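Hypothetical protein Atu0240 (Agrobacterium tumefaciens str. C58, PDB 2GAX) is of unknown function but belongs to the DUF2000 family, whose clan includes peptidyl-tRNA hydrolase 2, so it may share that fold without necessarily sharing the activity. Local coordinates at residues A[1-14]-A[111-125]. Numbering follows the deposited sequence.
Sequences MFDTKIAVILRDDL and KVVGMALRADRKIVD. With PO4 (phosphate ion), chain C.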
loop_
_atom_site.group_PDB
_atom_site.type_symbol
_atom_site.label_atom_id
_atom_site.label_comp_id
_atom_site.label_asym_id
_atom_site.label_seq_id
_atom_site.Cartn_x
_atom_site.Cartn_y
_atom_site.Cartn_z
HETATM N N MSE A 1 -11.621 -15.583 -7.774
HETATM C CA MSE A 1 -10.744 -14.791 -8.689
HETATM C C MSE A 1 -11.329 -13.413 -9.015
HETATM O O MSE A 1 -12.549 -13.225 -9.047
HETATM C CB MSE A 1 -10.471 -15.568 -9.967
HETATM C CG MSE A 1 -9.180 -15.181 -10.634
HETATM SE SE MSE A 1 -9.178 -15.829 -12.446
HETATM C CE MSE A 1 -7.689 -14.757 -13.158
ATOM N N PHE A 2 -10.445 -12.457 -9.273
ATOM C CA PHE A 2 -10.823 -11.050 -9.282
ATOM C C PHE A 2 -10.345 -10.342 -10.533
ATOM O O PHE A 2 -9.308 -10.702 -11.086
ATOM C CB PHE A 2 -10.223 -10.358 -8.052
ATOM C CG PHE A 2 -10.643 -10.970 -6.749
ATOM C CD1 PHE A 2 -11.692 -10.426 -6.023
ATOM C CD2 PHE A 2 -9.994 -12.100 -6.251
ATOM C CE1 PHE A 2 -12.094 -10.988 -4.817
ATOM C CE2 PHE A 2 -10.384 -12.676 -5.048
ATOM C CZ PHE A 2 -11.437 -12.118 -4.330
ATOM N N ASP A 3 -11.097 -9.328 -10.962
ATOM C CA ASP A 3 -10.669 -8.448 -12.056
ATOM C C ASP A 3 -9.451 -7.626 -11.636
ATOM O O ASP A 3 -8.594 -7.294 -12.465
ATOM C CB ASP A 3 -11.802 -7.513 -12.486
ATOM C CG ASP A 3 -12.838 -8.199 -13.364
ATOM O OD1 ASP A 3 -12.648 -9.384 -13.730
ATOM O OD2 ASP A 3 -13.843 -7.536 -13.703
ATOM N N THR A 4 -9.372 -7.329 -10.340
ATOM C CA THR A 4 -8.300 -6.487 -9.795
ATOM C C THR A 4 -7.206 -7.284 -9.090
ATOM O O THR A 4 -7.344 -8.497 -8.867
ATOM C CB THR A 4 -8.852 -5.429 -8.808
ATOM O OG1 THR A 4 -9.390 -6.081 -7.648
ATOM C CG2 THR A 4 -9.931 -4.581 -9.478
ATOM N N LYS A 5 -6.127 -6.577 -8.750
ATOM C CA LYS A 5 -5.028 -7.102 -7.960
ATOM C C LYS A 5 -4.660 -6.069 -6.886
ATOM O O LYS A 5 -4.680 -4.869 -7.160
ATOM C CB LYS A 5 -3.817 -7.358 -8.872
ATOM C CG LYS A 5 -2.558 -7.782 -8.144
ATOM C CD LYS A 5 -1.353 -7.870 -9.075
ATOM C CE LYS A 5 -0.078 -7.973 -8.246
ATOM N NZ LYS A 5 1.184 -8.277 -9.014
ATOM N N ILE A 6 -4.316 -6.542 -5.687
ATOM C CA ILE A 6 -3.820 -5.678 -4.603
ATOM C C ILE A 6 -2.310 -5.855 -4.456
ATOM O O ILE A 6 -1.813 -6.964 -4.249
ATOM C CB ILE A 6 -4.526 -5.952 -3.234
ATOM C CG1 ILE A 6 -6.037 -5.761 -3.349
ATOM C CG2 ILE A 6 -3.991 -5.017 -2.146
ATOM C CD1 ILE A 6 -6.797 -6.142 -2.096
ATOM N N ALA A 7 -1.581 -4.751 -4.571
ATOM C CA ALA A 7 -0.149 -4.769 -4.455
ATOM C C ALA A 7 0.318 -3.722 -3.463
ATOM O O ALA A 7 -0.217 -2.610 -3.412
ATOM C CB ALA A 7 0.494 -4.541 -5.804
ATOM N N VAL A 8 1.313 -4.105 -2.669
ATOM C CA VAL A 8 1.995 -3.205 -1.753
ATOM C C VAL A 8 3.457 -3.126 -2.194
ATOM O O VAL A 8 4.086 -4.159 -2.373
ATOM C CB VAL A 8 1.952 -3.766 -0.314
ATOM C CG1 VAL A 8 2.797 -2.905 0.634
ATOM C CG2 VAL A 8 0.518 -3.900 0.186
ATOM N N ILE A 9 3.991 -1.916 -2.372
ATOM C CA ILE A 9 5.401 -1.719 -2.740
ATOM C C ILE A 9 6.139 -0.872 -1.697
ATOM O O ILE A 9 5.802 0.294 -1.456
ATOM C CB ILE A 9 5.609 -1.079 -4.159
ATOM C CG1 ILE A 9 4.697 -1.689 -5.217
ATOM C CG2 ILE A 9 7.071 -1.209 -4.619
ATOM C CD1 ILE A 9 3.388 -0.921 -5.463
ATOM N N LEU A 10 7.173 -1.465 -1.104
ATOM C CA LEU A 10 7.935 -0.838 -0.033
ATOM C C LEU A 10 9.317 -0.419 -0.500
ATOM O O LEU A 10 9.867 -0.999 -1.432
ATOM C CB LEU A 10 8.062 -1.819 1.140
ATOM C CG LEU A 10 6.711 -2.296 1.694
ATOM C CD1 LEU A 10 6.897 -3.457 2.652
ATOM C CD2 LEU A 10 5.925 -1.143 2.356
ATOM N N ARG A 11 9.877 0.604 0.129
ATOM C CA ARG A 11 11.256 0.980 -0.181
ATOM C C ARG A 11 12.160 -0.052 0.498
ATOM O O ARG A 11 12.012 -0.301 1.692
ATOM C CB ARG A 11 11.563 2.407 0.289
ATOM C CG ARG A 11 12.766 3.023 -0.447
ATOM C CD ARG A 11 13.022 4.445 -0.002
ATOM N NE ARG A 11 13.551 4.525 1.362
ATOM C CZ ARG A 11 13.609 5.649 2.071
ATOM N NH1 ARG A 11 13.164 6.787 1.559
ATOM N NH2 ARG A 11 14.098 5.646 3.301
ATOM N N ASP A 12 13.086 -0.663 -0.249
ATOM C CA ASP A 12 13.764 -1.867 0.268
ATOM C C ASP A 12 14.668 -1.604 1.467
ATOM O O ASP A 12 14.913 -2.507 2.267
ATOM C CB ASP A 12 14.515 -2.639 -0.824
ATOM C CG ASP A 12 14.764 -4.108 -0.442
ATOM O OD1 ASP A 12 14.022 -4.673 0.416
ATOM O OD2 ASP A 12 15.712 -4.707 -1.012
ATOM N N ASP A 13 15.137 -0.370 1.616
ATOM C CA ASP A 13 16.097 -0.065 2.691
ATOM C C ASP A 13 15.496 0.169 4.083
ATOM O O ASP A 13 16.228 0.406 5.047
ATOM C CB ASP A 13 17.035 1.071 2.272
ATOM C CG ASP A 13 16.319 2.396 2.101
ATOM O OD1 ASP A 13 15.075 2.417 2.071
ATOM O OD2 ASP A 13 17.014 3.425 1.982
ATOM N N LEU A 14 14.173 0.081 4.196
ATOM C CA LEU A 14 13.497 0.256 5.492
ATOM C C LEU A 14 13.838 -0.881 6.455
ATOM O O LEU A 14 14.014 -2.025 6.030
ATOM C CB LEU A 14 11.983 0.274 5.300
ATOM C CG LEU A 14 11.295 1.379 4.497
ATOM C CD1 LEU A 14 9.807 1.070 4.414
ATOM C CD2 LEU A 14 11.495 2.765 5.105
ATOM N N LYS A 111 9.839 11.557 -0.797
ATOM C CA LYS A 111 10.606 10.347 -0.507
ATOM C C LYS A 111 9.607 9.271 -0.101
ATOM O O LYS A 111 9.376 9.045 1.073
ATOM C CB LYS A 111 11.640 10.582 0.595
ATOM C CG LYS A 111 12.720 11.577 0.225
ATOM C CD LYS A 111 13.455 12.086 1.470
ATOM C CE LYS A 111 14.833 12.631 1.110
ATOM N NZ LYS A 111 15.173 13.852 1.907
ATOM N N VAL A 112 8.966 8.660 -1.095
ATOM C CA VAL A 112 7.998 7.606 -0.829
ATOM C C VAL A 112 8.701 6.405 -0.229
ATOM O O VAL A 112 9.731 5.954 -0.741
ATOM C CB VAL A 112 7.230 7.168 -2.082
ATOM C CG1 VAL A 112 6.207 6.090 -1.728
ATOM C CG2 VAL A 112 6.514 8.364 -2.702
ATOM N N VAL A 113 8.145 5.913 0.874
ATOM C CA VAL A 113 8.638 4.686 1.493
ATOM C C VAL A 113 7.696 3.497 1.275
ATOM O O VAL A 113 8.075 2.348 1.479
ATOM C CB VAL A 113 8.995 4.896 2.981
ATOM C CG1 VAL A 113 10.084 5.975 3.100
ATOM C CG2 VAL A 113 7.758 5.295 3.806
ATOM N N GLY A 114 6.473 3.770 0.832
ATOM C CA GLY A 114 5.539 2.693 0.512
ATOM C C GLY A 114 4.340 3.202 -0.251
ATOM O O GLY A 114 3.965 4.360 -0.115
HETATM N N MSE A 115 3.760 2.319 -1.055
HETATM C CA MSE A 115 2.522 2.583 -1.778
HETATM C C MSE A 115 1.749 1.283 -1.902
HETATM O O MSE A 115 2.341 0.205 -2.009
HETATM C CB MSE A 115 2.808 3.136 -3.172
HETATM C CG MSE A 115 1.563 3.576 -3.942
HETATM SE SE MSE A 115 2.009 4.209 -5.766
HETATM C CE MSE A 115 1.575 2.601 -6.785
ATOM N N ALA A 116 0.429 1.379 -1.870
ATOM C CA ALA A 116 -0.412 0.233 -2.173
ATOM C C ALA A 116 -1.472 0.676 -3.122
ATOM O O ALA A 116 -1.942 1.813 -3.059
ATOM C CB ALA A 116 -1.075 -0.337 -0.929
ATOM N N LEU A 117 -1.899 -0.258 -3.953
ATOM C CA LEU A 117 -2.978 0.004 -4.893
ATOM C C LEU A 117 -3.810 -1.251 -5.114
ATOM O O LEU A 117 -3.337 -2.381 -4.893
ATOM C CB LEU A 117 -2.406 0.522 -6.212
ATOM C CG LEU A 117 -1.669 -0.420 -7.177
ATOM C CD1 LEU A 117 -1.640 0.191 -8.596
ATOM C CD2 LEU A 117 -0.261 -0.784 -6.696
ATOM N N ARG A 118 -5.053 -1.030 -5.530
ATOM C CA ARG A 118 -5.942 -2.067 -6.015
ATOM C C ARG A 118 -6.517 -1.547 -7.331
ATOM O O ARG A 118 -7.206 -0.518 -7.351
ATOM C CB ARG A 118 -7.075 -2.323 -5.031
ATOM C CG ARG A 118 -8.149 -3.289 -5.548
ATOM C CD ARG A 118 -9.240 -3.488 -4.503
ATOM N NE ARG A 118 -10.125 -4.593 -4.862
ATOM C CZ ARG A 118 -11.171 -4.483 -5.682
ATOM N NH1 ARG A 118 -11.498 -3.305 -6.211
ATOM N NH2 ARG A 118 -11.913 -5.555 -5.946
ATOM N N ALA A 119 -6.229 -2.255 -8.419
ATOM C CA ALA A 119 -6.710 -1.852 -9.739
ATOM C C ALA A 119 -6.772 -3.043 -10.687
ATOM O O ALA A 119 -6.223 -4.109 -10.391
ATOM C CB ALA A 119 -5.813 -0.781 -10.319
ATOM N N ASP A 120 -7.433 -2.856 -11.831
ATOM C CA ASP A 120 -7.517 -3.923 -12.824
ATOM C C ASP A 120 -6.157 -4.565 -13.002
ATOM O O ASP A 120 -5.145 -3.883 -13.155
ATOM C CB ASP A 120 -8.107 -3.432 -14.151
ATOM C CG ASP A 120 -9.628 -3.616 -14.221
ATOM O OD1 ASP A 120 -10.120 -4.119 -15.261
ATOM O OD2 ASP A 120 -10.341 -3.285 -13.238
ATOM N N ARG A 121 -6.144 -5.887 -12.943
ATOM C CA ARG A 121 -4.898 -6.655 -12.838
ATOM C C ARG A 121 -3.800 -6.270 -13.830
ATOM O O ARG A 121 -2.637 -6.130 -13.439
ATOM C CB ARG A 121 -5.187 -8.167 -12.858
ATOM C CG ARG A 121 -5.990 -8.676 -14.064
ATOM C CD ARG A 121 -6.362 -10.144 -13.890
ATOM N NE ARG A 121 -7.756 -10.352 -13.507
ATOM C CZ ARG A 121 -8.640 -11.044 -14.225
ATOM N NH1 ARG A 121 -8.275 -11.610 -15.368
ATOM N NH2 ARG A 121 -9.890 -11.178 -13.794
ATOM N N LYS A 122 -4.164 -6.076 -15.098
ATOM C CA LYS A 122 -3.179 -5.759 -16.150
ATOM C C LYS A 122 -2.532 -4.380 -15.936
ATOM O O LYS A 122 -1.323 -4.199 -16.149
ATOM C CB LYS A 122 -3.816 -5.867 -17.545
ATOM C CG LYS A 122 -4.477 -7.233 -17.835
ATOM C CD LYS A 122 -4.756 -7.458 -19.331
ATOM C CE LYS A 122 -3.473 -7.821 -20.113
ATOM N NZ LYS A 122 -3.080 -9.273 -19.993
ATOM N N ILE A 123 -3.350 -3.429 -15.488
ATOM C CA ILE A 123 -2.913 -2.084 -15.132
ATOM C C ILE A 123 -1.895 -2.107 -13.979
ATOM O O ILE A 123 -0.856 -1.449 -14.064
ATOM C CB ILE A 123 -4.137 -1.162 -14.809
ATOM C CG1 ILE A 123 -4.804 -0.709 -16.114
ATOM C CG2 ILE A 123 -3.714 0.068 -14.009
ATOM C CD1 ILE A 123 -6.250 -0.235 -15.970
ATOM N N VAL A 124 -2.198 -2.870 -12.920
ATOM C CA VAL A 124 -1.292 -3.001 -11.768
ATOM C C VAL A 124 0.106 -3.476 -12.176
ATOM O O VAL A 124 1.108 -2.928 -11.717
ATOM C CB VAL A 124 -1.875 -3.926 -10.669
ATOM C CG1 VAL A 124 -0.853 -4.176 -9.563
ATOM C CG2 VAL A 124 -3.141 -3.314 -10.085
ATOM N N ASP A 125 0.166 -4.493 -13.035
ATOM C CA ASP A 125 1.443 -5.026 -13.530
ATOM C C ASP A 125 2.273 -3.997 -14.318
ATOM O O ASP A 125 3.504 -3.977 -14.220
ATOM C CB ASP A 125 1.195 -6.276 -14.381
ATOM C CG ASP A 125 0.602 -7.419 -13.582
ATOM O OD1 ASP A 125 1.032 -7.640 -12.425
ATOM O OD2 ASP A 125 -0.297 -8.102 -14.119
HETATM P P PO4 C . -12.978 -7.429 -8.794
HETATM O O1 PO4 C . -13.726 -7.550 -7.485
HETATM O O2 PO4 C . -13.250 -8.650 -9.643
HETATM O O3 PO4 C . -11.502 -7.327 -8.541
HETATM O O4 PO4 C . -13.459 -6.207 -9.543
#
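I9 and M115 pair on neighbouring antiparallel strands, 4-11 and 112-120, in the middle of the mixed beta sheet at the core of this alpha/beta, PTH2-clan fold. Strand 58-63 flanks 4-11 on its other edge. The I9 N to M115 O bond is 2.7 Å and nearly straight at 177°. Similar backbone bonds join K5 to A119 and A7 to L117, and R11 N to V113 O closes the ladder next to a classic beta bulge at V113 and G114, facing strand 83-86. On the A7 face, I9 CD1 lies against L117 CD2, and V124 from the following helix sets CG1 over A7 CB.

R121, the first residue of that helix, bends back over the loop residues F2 and D3, ahead of strand 4-11. Its CB and CG pass beside D3 O, CG at 3.4 Å, while its backbone N donates to this oxygen. With CG placed between the backbone N and the carbonyl carbon (chi1 55°) and a bend at chi3, the chain swings round to F2, CD lying 3.9 Å from D3 O and 4.1 Å from F2 O. NE reaches F2 O at 2.9 Å in the carbonyl plane, on a lone pair; NH2 donates to the same oxygen from above that plane, and both bonds are bent, a side-on grip on one atom. NH2 also forms a salt bridge with D3 OD1, with 57° between the carboxylate and guanidinium planes, and M1 CE, a selenomethionine methyl, sits over one guanidinium face, offset toward its rim at NH1.

T4 and R118 meet beside a phosphate, probably from the crystallisation liquor. Q56 hydrogen-bonds both T4 OG1 and R118 NE, while T4 OG1 lies 2.9 Å above the R118 guanidinium plane and donates to phosphate O3 at 2.6 Å.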